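Local coordinates for protein (thiaminase I) (Bacillus subtilis, PDB 3THI) that degrades thiamin by transferring its pyrimidine part from the thiazole to another nucleophile, in a chain that belongs to the periplasmic binding protein-like clan, at residues 4-9 with 37-42; 18-23 with 288-293; 43-48 with 61-66. All blocks are in the same frame, centred on the assembly; numbering follows the deposited sequence.

Overall arrangement
From the N terminus, segment 4-9 takes in the end of strand 2-6 and the loop after it, and interaction 1 closes a loop by bringing 37-42 back against 4-9, enclosing helix 14-28 and strand 33-36. Interaction 2 starts within that loop, on helix 14-28, and finishes some 265 residues later on helix 288-295, so the two cross; Ile7 and Val21 bring them into touch. Interaction 3 follows interaction 1 in series, tying 43-48 to helix 60-65, and lies wholly within the long span that interaction 2 closes, with nearest atoms about 16 Å from it. Trp39 joins interactions 1 and 3 through Asp45, while interaction 2 attaches a late part of the chain to the first helix.

Interaction 1: residues 4-9 with 37-42; sequences KVAIYP and TDWDSY
Thr37 uses its backbone O and N to hold Ile7 and Val5: its O takes a hydrogen bond of 2.6 Å from water 1, which accepts in turn from Ile7 N at 3.0 Å. The other grip is direct. Thr37 N gives its proton to Val5 O at 2.8 Å, nearly straight at 162°, with the donor tilted a little out of the carbonyl plane. One step on, water 2 sits 2.7 Å from Ile7 O and accepts from Trp39 N at 3.1 Å. Direct pairing thus gives way to water-mediated pairing as the backbones leave the region of strands 2-6 and 33-36.

Those two strands run parallel with helix 14-28 between them in the chain, the beta-alpha-beta unit with which periplasmic binding protein-like domains commonly begin; strand 52-56 pairs on the other edge of strand 2-6. The apolar side-chain contact is Ala6 CB on Trp39 CB at 3.6 Å. The indole leaves that point with CG anti to the backbone N (chi1 177°), its NE1 donating to Asp45 O and its ring meeting Phe53. Pro9 lays CD and CG against Trp39 O, covering the carbonyl with ring carbons.

Farther along, Tyr8 starts out pointing away from 37-42, but chi1 of -167° carries the ring along the chain until its OH reaches the edge of the Tyr42 ring, 3.6 Å from CE2. Tyr42 OH itself bonds Asp56 OD2. The turn that presents Tyr42 is an Asx turn: Tyr42 N donates to Asp40 OD1 at 3.0 Å, coming from above the carboxylate plane, while OD2 of the same aspartate bonds Tyr10 and Ser43.

Interaction 2: residues 18-23 with 288-293; sequences QAAVLD and ADTVEQ
With chi1 at -59°, Thr290 turns CG2 anti to its own N, and Val21, at 173°, sets CG2 anti to its carbonyl carbon; the two methyls then meet at 3.8 Å. The same rotation of Thr290 sends OG1 back to its own part of the chain, where it bonds Val284 O and Ser287 OG, so that the methyl and not the hydroxyl faces helix 14-28.

Next to this pair Ala20 presses CB against Thr290 O at 3.5 Å, and its CA comes within 5.4 Å of Thr290 CA. The small Ala20 side chain is consistent with so close an approach: the axes of segments 18-23 and 288-293 pass 8.5 Å apart, with 148° between their N-to-C directions, an antiparallel helix-helix packing that docks helix 288-295 onto the first helix of the chain. On its inner side Val21 also touches Leu34 and Phe36 of strand 33-36.

Gln293 closes the far side. Its CB lies 4.0 Å from Ala20 CB, and the extended chain reaches past Ala20 until the Gln293 side chain crosses that of Asp23 at about a right angle. Asp23 OD2 also has a salt bridge to Arg27, one turn farther along its own helix.

Interaction 3: residues 43-48 with 61-66; sequences SADPPD and SHFVDA
Phe63 takes Pro46 on one face: CD stands over the ring, 3.9 Å from its centroid and 26° off the normal, a CH-pi contact displaced toward the CE1 side. At the edge of the same ring, in its plane, Asp45 OD1 lies 3.3 Å from Phe63 CE1, and the carboxylate is turned almost square to the ring, at 88°. That oxygen also meets the edge of the His62 imidazole, 3.1 Å from CE1, so two ring C-H groups point at one carboxylate oxygen.

Beyond this first shell, Arg347 of helix 346-353 forms a salt bridge with Asp45 OD1 and touches both His62 and Phe63, which probably fixes the carboxylate between the rings. Pro46 also packs on Phe53 of strand 52-56. With an alanine in place of Phe63, the ring under Pro46 would be gone, which would probably leave Pro46 CD without the ring face it packs on and open a gap beside Asp45 and Leu55.

The contact lays the loop leading into strand 52-56 over helix 60-65, which follows that strand, consistent with the N-terminal alpha/beta part of a periplasmic binding protein-like fold.

Interaction 1: residues 4-9 with 37-42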
loop_
_atom_site.group_PDB
_atom_site.type_symbol
_atom_site.label_atom_id
_atom_site.label_comp_id
_atom_site.label_asym_id
_atom_site.label_seq_id
_atom_site.Cartn_x
_atom_site.Cartn_y
_atom_site.Cartn_z
ATOM N N LYS A 4 22.253 9.842 -2.546
ATOM C CA LYS A 4 21.540 8.927 -3.434
ATOM C C LYS A 4 20.241 8.568 -2.716
ATOM O O LYS A 4 20.248 8.065 -1.581
ATOM C CB LYS A 4 22.366 7.683 -3.753
ATOM C CG LYS A 4 23.526 7.972 -4.681
ATOM C CD LYS A 4 24.295 6.718 -5.068
ATOM C CE LYS A 4 25.472 7.083 -5.975
ATOM N NZ LYS A 4 26.351 5.935 -6.333
ATOM N N VAL A 5 19.129 8.870 -3.375
ATOM C CA VAL A 5 17.811 8.670 -2.805
ATOM C C VAL A 5 16.946 7.853 -3.721
ATOM O O VAL A 5 17.029 7.993 -4.939
ATOM C CB VAL A 5 17.073 10.026 -2.654
ATOM C CG1 VAL A 5 16.008 9.947 -1.572
ATOM C CG2 VAL A 5 18.046 11.147 -2.403
ATOM N N ALA A 6 16.069 7.050 -3.129
ATOM C CA ALA A 6 15.130 6.242 -3.893
ATOM C C ALA A 6 13.729 6.414 -3.315
ATOM O O ALA A 6 13.508 6.158 -2.126
ATOM C CB ALA A 6 15.528 4.773 -3.875
ATOM N N ILE A 7 12.812 6.935 -4.130
ATOM C CA ILE A 7 11.420 7.102 -3.710
ATOM C C ILE A 7 10.678 5.771 -3.936
ATOM O O ILE A 7 11.207 4.867 -4.595
ATOM C CB ILE A 7 10.715 8.300 -4.445
ATOM C CG1 ILE A 7 10.841 8.203 -5.968
ATOM C CG2 ILE A 7 11.305 9.603 -3.977
ATOM C CD1 ILE A 7 9.861 7.267 -6.624
ATOM N N TYR A 8 9.496 5.620 -3.346
ATOM C CA TYR A 8 8.728 4.383 -3.515
ATOM C C TYR A 8 8.224 4.295 -4.959
ATOM O O TYR A 8 7.432 5.118 -5.400
ATOM C CB TYR A 8 7.569 4.325 -2.523
ATOM C CG TYR A 8 6.944 2.960 -2.437
ATOM C CD1 TYR A 8 7.651 1.878 -1.908
ATOM C CD2 TYR A 8 5.650 2.742 -2.897
ATOM C CE1 TYR A 8 7.076 0.609 -1.843
ATOM C CE2 TYR A 8 5.068 1.483 -2.838
ATOM C CZ TYR A 8 5.782 0.423 -2.315
ATOM O OH TYR A 8 5.197 -0.821 -2.290
ATOM N N PRO A 9 8.680 3.284 -5.710
ATOM C CA PRO A 9 8.291 3.096 -7.112
ATOM C C PRO A 9 6.852 2.695 -7.398
ATOM O O PRO A 9 6.345 2.951 -8.492
ATOM C CB PRO A 9 9.283 2.032 -7.596
ATOM C CG PRO A 9 9.453 1.181 -6.381
ATOM C CD PRO A 9 9.596 2.215 -5.270
ATOM N N THR A 37 17.622 7.304 -7.537
ATOM C CA THR A 37 17.928 5.971 -8.024
ATOM C C THR A 37 16.666 5.127 -8.042
ATOM O O THR A 37 15.680 5.460 -7.400
ATOM C CB THR A 37 18.949 5.311 -7.089
ATOM O OG1 THR A 37 19.995 6.251 -6.803
ATOM C CG2 THR A 37 19.552 4.067 -7.730
ATOM N N ASP A 38 16.680 4.072 -8.839
ATOM C CA ASP A 38 15.553 3.169 -8.909
ATOM C C ASP A 38 15.884 2.027 -7.966
ATOM O O ASP A 38 16.847 1.300 -8.180
ATOM C CB ASP A 38 15.386 2.629 -10.329
ATOM C CG ASP A 38 14.206 3.239 -11.050
ATOM O OD1 ASP A 38 14.110 4.486 -11.102
ATOM O OD2 ASP A 38 13.376 2.462 -11.576
ATOM N N TRP A 39 15.127 1.908 -6.888
ATOM C CA TRP A 39 15.361 0.845 -5.938
ATOM C C TRP A 39 14.030 0.311 -5.449
ATOM O O TRP A 39 13.150 1.078 -5.053
ATOM C CB TRP A 39 16.202 1.341 -4.769
ATOM C CG TRP A 39 16.415 0.278 -3.720
ATOM C CD1 TRP A 39 17.305 -0.762 -3.768
ATOM C CD2 TRP A 39 15.706 0.143 -2.480
ATOM N NE1 TRP A 39 17.191 -1.534 -2.633
ATOM C CE2 TRP A 39 16.221 -0.999 -1.829
ATOM C CE3 TRP A 39 14.687 0.879 -1.859
ATOM C CZ2 TRP A 39 15.750 -1.421 -0.585
ATOM C CZ3 TRP A 39 14.220 0.454 -0.622
ATOM C CH2 TRP A 39 14.754 -0.687 0.001
ATOM N N ASP A 40 13.895 -1.008 -5.473
ATOM C CA ASP A 40 12.667 -1.675 -5.049
ATOM C C ASP A 40 12.933 -2.645 -3.889
ATOM O O ASP A 40 13.676 -3.618 -4.041
ATOM C CB ASP A 40 12.070 -2.405 -6.262
ATOM C CG ASP A 40 10.816 -3.201 -5.932
ATOM O OD1 ASP A 40 10.138 -2.938 -4.913
ATOM O OD2 ASP A 40 10.507 -4.105 -6.724
ATOM N N SER A 41 12.320 -2.374 -2.737
ATOM C CA SER A 41 12.492 -3.219 -1.558
ATOM C C SER A 41 11.958 -4.638 -1.781
ATOM O O SER A 41 12.417 -5.598 -1.151
ATOM C CB SER A 41 11.809 -2.576 -0.351
ATOM O OG SER A 41 10.411 -2.480 -0.550
ATOM N N TYR A 42 11.015 -4.769 -2.708
ATOM C CA TYR A 42 10.421 -6.061 -3.032
ATOM C C TYR A 42 11.344 -7.023 -3.757
ATOM O O TYR A 42 11.107 -8.225 -3.757
ATOM C CB TYR A 42 9.162 -5.865 -3.860
ATOM C CG TYR A 42 7.929 -5.647 -3.038
ATOM C CD1 TYR A 42 7.187 -6.734 -2.578
ATOM C CD2 TYR A 42 7.499 -4.365 -2.712
ATOM C CE1 TYR A 42 6.046 -6.554 -1.811
ATOM C CE2 TYR A 42 6.356 -4.170 -1.947
ATOM C CZ TYR A 42 5.636 -5.275 -1.500
ATOM O OH TYR A 42 4.513 -5.117 -0.729
HETATM O O HOH W 1 13.926 7.242 -6.878
HETATM O O HOH W 2 12.839 3.954 -6.554
#

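Interaction 2: residues 18-23 with 288-293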
loop_
_atom_site.group_PDB
_atom_site.type_symbol
_atom_site.label_atom_id
_atom_site.label_comp_id
_atom_site.label_asym_id
_atom_site.label_seq_id
_atom_site.Cartn_x
_atom_site.Cartn_y
_atom_site.Cartn_z
ATOM N N GLN A 18 9.421 12.423 -6.943
ATOM C CA GLN A 18 10.789 12.881 -7.171
ATOM C C GLN A 18 10.817 14.409 -7.229
ATOM O O GLN A 18 11.609 15.046 -6.528
ATOM C CB GLN A 18 11.359 12.293 -8.471
ATOM C CG GLN A 18 12.689 12.897 -8.895
ATOM C CD GLN A 18 13.415 12.087 -9.958
ATOM O OE1 GLN A 18 13.070 10.936 -10.235
ATOM N NE2 GLN A 18 14.448 12.682 -10.542
ATOM N N ALA A 19 9.922 14.996 -8.024
ATOM C CA ALA A 19 9.866 16.446 -8.148
ATOM C C ALA A 19 9.534 17.086 -6.807
ATOM O O ALA A 19 10.180 18.058 -6.398
ATOM C CB ALA A 19 8.850 16.848 -9.189
ATOM N N ALA A 20 8.563 16.509 -6.101
ATOM C CA ALA A 20 8.150 17.023 -4.798
ATOM C C ALA A 20 9.342 17.031 -3.844
ATOM O O ALA A 20 9.642 18.055 -3.215
ATOM C CB ALA A 20 6.995 16.172 -4.216
ATOM N N VAL A 21 10.046 15.901 -3.783
ATOM C CA VAL A 21 11.206 15.762 -2.917
ATOM C C VAL A 21 12.336 16.743 -3.247
ATOM O O VAL A 21 12.893 17.379 -2.347
ATOM C CB VAL A 21 11.728 14.319 -2.935
ATOM C CG1 VAL A 21 13.039 14.212 -2.160
ATOM C CG2 VAL A 21 10.686 13.400 -2.326
ATOM N N LEU A 22 12.656 16.877 -4.533
ATOM C CA LEU A 22 13.718 17.784 -4.977
ATOM C C LEU A 22 13.389 19.221 -4.602
ATOM O O LEU A 22 14.208 19.913 -4.001
ATOM C CB LEU A 22 13.924 17.687 -6.492
ATOM C CG LEU A 22 15.084 18.506 -7.076
ATOM C CD1 LEU A 22 16.413 17.883 -6.647
ATOM C CD2 LEU A 22 14.986 18.551 -8.600
ATOM N N ASP A 23 12.167 19.642 -4.906
ATOM C CA ASP A 23 11.730 20.993 -4.596
ATOM C C ASP A 23 11.798 21.270 -3.098
ATOM O O ASP A 23 12.399 22.259 -2.674
ATOM C CB ASP A 23 10.312 21.223 -5.112
ATOM C CG ASP A 23 9.841 22.647 -4.916
ATOM O OD1 ASP A 23 10.687 23.573 -4.907
ATOM O OD2 ASP A 23 8.617 22.839 -4.778
ATOM N N ALA A 288 4.770 16.703 5.540
ATOM C CA ALA A 288 3.423 16.944 5.080
ATOM C C ALA A 288 3.440 17.764 3.784
ATOM O O ALA A 288 2.669 17.497 2.851
ATOM C CB ALA A 288 2.629 17.648 6.173
ATOM N N ASP A 289 4.354 18.728 3.710
ATOM C CA ASP A 289 4.494 19.575 2.526
ATOM C C ASP A 289 4.838 18.757 1.276
ATOM O O ASP A 289 4.207 18.915 0.226
ATOM C CB ASP A 289 5.582 20.631 2.749
ATOM C CG ASP A 289 5.099 21.824 3.549
ATOM O OD1 ASP A 289 3.972 21.798 4.080
ATOM O OD2 ASP A 289 5.858 22.807 3.643
ATOM N N THR A 290 5.856 17.906 1.394
ATOM C CA THR A 290 6.309 17.070 0.289
ATOM C C THR A 290 5.236 16.098 -0.186
ATOM O O THR A 290 4.955 16.023 -1.381
ATOM C CB THR A 290 7.549 16.250 0.680
ATOM O OG1 THR A 290 8.605 17.134 1.064
ATOM C CG2 THR A 290 8.018 15.412 -0.487
ATOM N N VAL A 291 4.641 15.356 0.753
ATOM C CA VAL A 291 3.611 14.381 0.408
ATOM C C VAL A 291 2.390 15.046 -0.220
ATOM O O VAL A 291 1.833 14.535 -1.197
ATOM C CB VAL A 291 3.217 13.493 1.620
ATOM C CG1 VAL A 291 1.968 12.671 1.303
ATOM C CG2 VAL A 291 4.357 12.538 1.946
ATOM N N GLU A 292 2.002 16.209 0.295
ATOM C CA GLU A 292 0.867 16.912 -0.279
ATOM C C GLU A 292 1.163 17.307 -1.729
ATOM O O GLU A 292 0.302 17.161 -2.608
ATOM C CB GLU A 292 0.544 18.160 0.535
ATOM C CG GLU A 292 -0.747 18.850 0.115
ATOM C CD GLU A 292 -0.886 20.249 0.671
ATOM O OE1 GLU A 292 -0.144 20.616 1.608
ATOM O OE2 GLU A 292 -1.744 20.991 0.156
ATOM N N GLN A 293 2.392 17.764 -1.972
ATOM C CA GLN A 293 2.818 18.190 -3.308
ATOM C C GLN A 293 2.894 17.020 -4.285
ATOM O O GLN A 293 2.547 17.145 -5.453
ATOM C CB GLN A 293 4.176 18.899 -3.225
ATOM C CG GLN A 293 4.586 19.627 -4.488
ATOM C CD GLN A 293 5.978 20.236 -4.394
ATOM O OE1 GLN A 293 6.744 20.191 -5.358
ATOM N NE2 GLN A 293 6.309 20.797 -3.243
#

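Interaction 3: residues 43-48 with 61-66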
loop_
_atom_site.group_PDB
_atom_site.type_symbol
_atom_site.label_atom_id
_atom_site.label_comp_id
_atom_site.label_asym_id
_atom_site.label_seq_id
_atom_site.Cartn_x
_atom_site.Cartn_y
_atom_site.Cartn_z
ATOM N N SER A 43 12.385 -6.498 -4.388
ATOM C CA SER A 43 13.317 -7.342 -5.119
ATOM C C SER A 43 14.780 -6.978 -4.881
ATOM O O SER A 43 15.659 -7.431 -5.613
ATOM C CB SER A 43 13.010 -7.287 -6.615
ATOM O OG SER A 43 13.143 -5.967 -7.114
ATOM N N ALA A 44 15.046 -6.160 -3.864
ATOM C CA ALA A 44 16.419 -5.764 -3.563
ATOM C C ALA A 44 16.648 -5.240 -2.150
ATOM O O ALA A 44 15.769 -4.635 -1.531
ATOM C CB ALA A 44 16.905 -4.730 -4.574
ATOM N N ASP A 45 17.842 -5.505 -1.642
ATOM C CA ASP A 45 18.224 -5.010 -0.335
ATOM C C ASP A 45 18.879 -3.643 -0.582
ATOM O O ASP A 45 19.253 -3.312 -1.714
ATOM C CB ASP A 45 19.191 -5.975 0.346
ATOM C CG ASP A 45 18.515 -7.261 0.799
ATOM O OD1 ASP A 45 17.287 -7.262 1.085
ATOM O OD2 ASP A 45 19.234 -8.277 0.891
ATOM N N PRO A 46 18.976 -2.807 0.460
ATOM C CA PRO A 46 19.580 -1.483 0.298
ATOM C C PRO A 46 21.040 -1.506 -0.135
ATOM O O PRO A 46 21.865 -2.163 0.504
ATOM C CB PRO A 46 19.460 -0.891 1.699
ATOM C CG PRO A 46 18.233 -1.555 2.240
ATOM C CD PRO A 46 18.465 -2.981 1.826
ATOM N N PRO A 47 21.362 -0.858 -1.277
ATOM C CA PRO A 47 22.753 -0.821 -1.743
ATOM C C PRO A 47 23.546 0.043 -0.749
ATOM O O PRO A 47 23.008 0.995 -0.181
ATOM C CB PRO A 47 22.636 -0.118 -3.108
ATOM C CG PRO A 47 21.278 -0.506 -3.583
ATOM C CD PRO A 47 20.450 -0.351 -2.316
ATOM N N ASP A 48 24.810 -0.296 -0.527
ATOM C CA ASP A 48 25.654 0.454 0.396
ATOM C C ASP A 48 25.686 1.962 0.123
ATOM O O ASP A 48 25.811 2.768 1.052
ATOM C CB ASP A 48 27.089 -0.087 0.356
ATOM C CG ASP A 48 27.228 -1.462 0.995
ATOM O OD1 ASP A 48 26.231 -2.219 1.072
ATOM O OD2 ASP A 48 28.362 -1.781 1.411
ATOM N N SER A 61 11.427 -5.472 9.117
ATOM C CA SER A 61 12.068 -6.376 10.078
ATOM C C SER A 61 13.365 -6.981 9.547
ATOM O O SER A 61 14.375 -7.018 10.250
ATOM C CB SER A 61 11.094 -7.471 10.502
ATOM O OG SER A 61 9.964 -6.900 11.138
ATOM N N HIS A 62 13.335 -7.417 8.293
ATOM C CA HIS A 62 14.508 -7.975 7.638
ATOM C C HIS A 62 15.626 -6.923 7.532
ATOM O O HIS A 62 16.762 -7.179 7.922
ATOM C CB HIS A 62 14.135 -8.472 6.236
ATOM C CG HIS A 62 15.318 -8.843 5.396
ATOM N ND1 HIS A 62 15.481 -8.402 4.101
ATOM C CD2 HIS A 62 16.423 -9.568 5.688
ATOM C CE1 HIS A 62 16.639 -8.834 3.635
ATOM N NE2 HIS A 62 17.229 -9.542 4.579
ATOM N N PHE A 63 15.310 -5.752 6.986
ATOM C CA PHE A 63 16.305 -4.686 6.836
ATOM C C PHE A 63 16.915 -4.282 8.169
ATOM O O PHE A 63 18.117 -4.048 8.265
ATOM C CB PHE A 63 15.705 -3.448 6.158
ATOM C CG PHE A 63 15.318 -3.662 4.719
ATOM C CD1 PHE A 63 15.898 -4.679 3.963
ATOM C CD2 PHE A 63 14.373 -2.831 4.110
ATOM C CE1 PHE A 63 15.539 -4.866 2.624
ATOM C CE2 PHE A 63 14.010 -3.014 2.775
ATOM C CZ PHE A 63 14.596 -4.031 2.029
ATOM N N VAL A 64 16.081 -4.197 9.200
ATOM C CA VAL A 64 16.553 -3.823 10.525
ATOM C C VAL A 64 17.488 -4.870 11.129
ATOM O O VAL A 64 18.614 -4.557 11.520
ATOM C CB VAL A 64 15.383 -3.580 11.492
ATOM C CG1 VAL A 64 15.902 -3.442 12.923
ATOM C CG2 VAL A 64 14.622 -2.331 11.080
ATOM N N ASP A 65 17.020 -6.115 11.190
ATOM C CA ASP A 65 17.815 -7.193 11.767
ATOM C C ASP A 65 19.107 -7.452 11.007
ATOM O O ASP A 65 20.067 -7.967 11.578
ATOM C CB ASP A 65 16.997 -8.485 11.864
ATOM C CG ASP A 65 15.825 -8.379 12.826
ATOM O OD1 ASP A 65 15.665 -7.349 13.524
ATOM O OD2 ASP A 65 15.057 -9.354 12.892
ATOM N N ALA A 66 19.133 -7.101 9.722
ATOM C CA ALA A 66 20.329 -7.289 8.909
ATOM C C ALA A 66 21.337 -6.149 9.086
ATOM O O ALA A 66 22.441 -6.202 8.536
ATOM C CB ALA A 66 19.960 -7.448 7.446
#